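Local atomic coordinates of putative amidohydrolase/peptidase (PDB entry 4WJB), a protein that probably acts as a zinc-dependent hydrolase of the peptidase M20 family, cleaving carbon-nitrogen bonds other than peptide bonds. Residues R70-R73 / V77-R80. Residues are numbered along the deposited sequence; the frame is centred on the assembly and turned at random.
With EDO (1,2-ethanediol), chain I.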
loop_
_atom_site.group_PDB
_atom_site.type_symbol
_atom_site.label_atom_id
_atom_site.label_comp_id
_atom_site.label_asym_id
_atom_site.label_seq_id
_atom_site.Cartn_x
_atom_site.Cartn_y
_atom_site.Cartn_z
ATOM N N ARG A 70 37.551 12.142 32.409
ATOM C CA ARG A 70 37.343 13.485 31.882
ATOM C C ARG A 70 36.026 13.510 31.116
ATOM O O ARG A 70 35.545 12.467 30.668
ATOM C CB ARG A 70 38.508 13.915 30.984
ATOM C CG ARG A 70 38.612 13.146 29.682
ATOM C CD ARG A 70 39.887 13.498 28.917
ATOM N NE ARG A 70 39.906 12.897 27.585
ATOM C CZ ARG A 70 40.314 11.658 27.325
ATOM N NH1 ARG A 70 40.742 10.874 28.309
ATOM N NH2 ARG A 70 40.293 11.198 26.078
ATOM N N VAL A 71 35.436 14.695 30.986
ATOM C CA VAL A 71 34.169 14.856 30.273
ATOM C C VAL A 71 34.300 16.000 29.265
ATOM O O VAL A 71 34.825 17.060 29.607
ATOM C CB VAL A 71 33.002 15.149 31.248
ATOM C CG1 VAL A 71 31.676 15.262 30.497
ATOM C CG2 VAL A 71 32.913 14.080 32.334
ATOM N N ASP A 72 33.841 15.802 28.028
ATOM C CA ASP A 72 33.954 16.875 27.039
ATOM C C ASP A 72 32.646 17.669 26.929
ATOM O O ASP A 72 31.677 17.387 27.638
ATOM C CB ASP A 72 34.403 16.332 25.663
ATOM C CG ASP A 72 33.350 15.461 24.965
ATOM O OD1 ASP A 72 32.141 15.547 25.276
ATOM O OD2 ASP A 72 33.754 14.693 24.059
ATOM N N ARG A 73 32.622 18.650 26.032
ATOM C CA ARG A 73 31.523 19.604 25.975
ATOM C C ARG A 73 30.222 18.977 25.464
ATOM O O ARG A 73 29.147 19.555 25.626
ATOM C CB ARG A 73 31.923 20.804 25.109
ATOM C CG ARG A 73 33.127 21.568 25.659
ATOM C CD ARG A 73 33.542 22.707 24.745
ATOM N NE ARG A 73 32.625 23.839 24.813
ATOM C CZ ARG A 73 32.713 24.915 24.037
ATOM N NH1 ARG A 73 33.672 25.002 23.124
ATOM N NH2 ARG A 73 31.839 25.903 24.173
ATOM N N VAL A 77 31.997 10.784 28.079
ATOM C CA VAL A 77 32.756 10.444 29.273
ATOM C C VAL A 77 33.913 9.540 28.894
ATOM O O VAL A 77 33.708 8.505 28.260
ATOM C CB VAL A 77 31.867 9.750 30.325
ATOM C CG1 VAL A 77 32.653 9.474 31.598
ATOM C CG2 VAL A 77 30.643 10.609 30.626
ATOM N N PHE A 78 35.127 9.934 29.280
ATOM C CA PHE A 78 36.328 9.159 28.979
ATOM C C PHE A 78 37.022 8.739 30.267
ATOM O O PHE A 78 37.443 9.586 31.049
ATOM C CB PHE A 78 37.318 9.959 28.120
ATOM C CG PHE A 78 36.739 10.488 26.845
ATOM C CD1 PHE A 78 36.079 11.707 26.822
ATOM C CD2 PHE A 78 36.869 9.777 25.661
ATOM C CE1 PHE A 78 35.551 12.206 25.644
ATOM C CE2 PHE A 78 36.339 10.266 24.482
ATOM C CZ PHE A 78 35.678 11.485 24.475
ATOM N N ALA A 79 37.137 7.434 30.484
ATOM C CA ALA A 79 37.886 6.914 31.622
ATOM C C ALA A 79 39.242 6.433 31.141
ATOM O O ALA A 79 39.318 5.478 30.374
ATOM C CB ALA A 79 37.128 5.786 32.290
ATOM N N ARG A 80 40.316 7.076 31.587
ATOM C CA ARG A 80 41.627 6.737 31.053
ATOM C C ARG A 80 42.462 5.885 31.997
ATOM O O ARG A 80 42.742 6.285 33.126
ATOM C CB ARG A 80 42.414 8.001 30.695
ATOM C CG ARG A 80 43.865 7.710 30.310
ATOM C CD ARG A 80 44.504 8.873 29.564
ATOM N NE ARG A 80 43.892 9.074 28.251
ATOM C CZ ARG A 80 44.428 9.808 27.282
ATOM N NH1 ARG A 80 45.602 10.408 27.467
ATOM N NH2 ARG A 80 43.801 9.932 26.120
HETATM C C1 EDO I . 44.369 12.867 24.235
HETATM O O1 EDO I . 45.043 11.652 24.587
HETATM C C2 EDO I . 43.597 13.408 25.433
HETATM O O2 EDO I . 42.788 14.507 24.997
#
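Arg-70 and Phe-78 face each other in a beta hairpin of the zinc-binding domain. Strand 77-81 pairs on with strand 133-138, while Val-71 is bonded through its backbone to Glu-189. Two backbone hydrogen bonds join the antiparallel hairpin pair: Arg-70 N to Phe-78 O and Phe-78 N to Arg-70 O, each 2.9 Å. Val-71 and Val-77 form the next, non-hydrogen-bonded pair. Both point to the same face, where Val-77 packs on helix 49-64, and they meet loosely through CG2.

On the other face the Arg-70 guanidinium stacks nearly parallel to the Phe-78 ring, planes 9° apart. Chi1 of 68° sets CG between the backbone N and carbonyl carbon; the chain then extends to NE and turns at chi4 (-85°). Phe-78 CB lies against CZ at 3.5 Å, and NH2 reaches ring atom CG at 3.7 Å. Arg-70 NH1 comes obliquely within 3.6 Å of Arg-80 NE. Asp-134 probably offsets these like charges, its OD2 bridging to Arg-70 and OD1 to Arg-80.

Asp-72 OD1 accepts from Met-74 N. OD2 bonds Asn-76 ND2 and meets the ring edge, 3.5 Å from Phe-78 CE1. An ethanediol, probably from the crystallisation medium, places C2 over the Arg-70 guanidinium face opposite Phe-78; its O1 takes a 2.6 Å hydrogen bond from Arg-80 NH2.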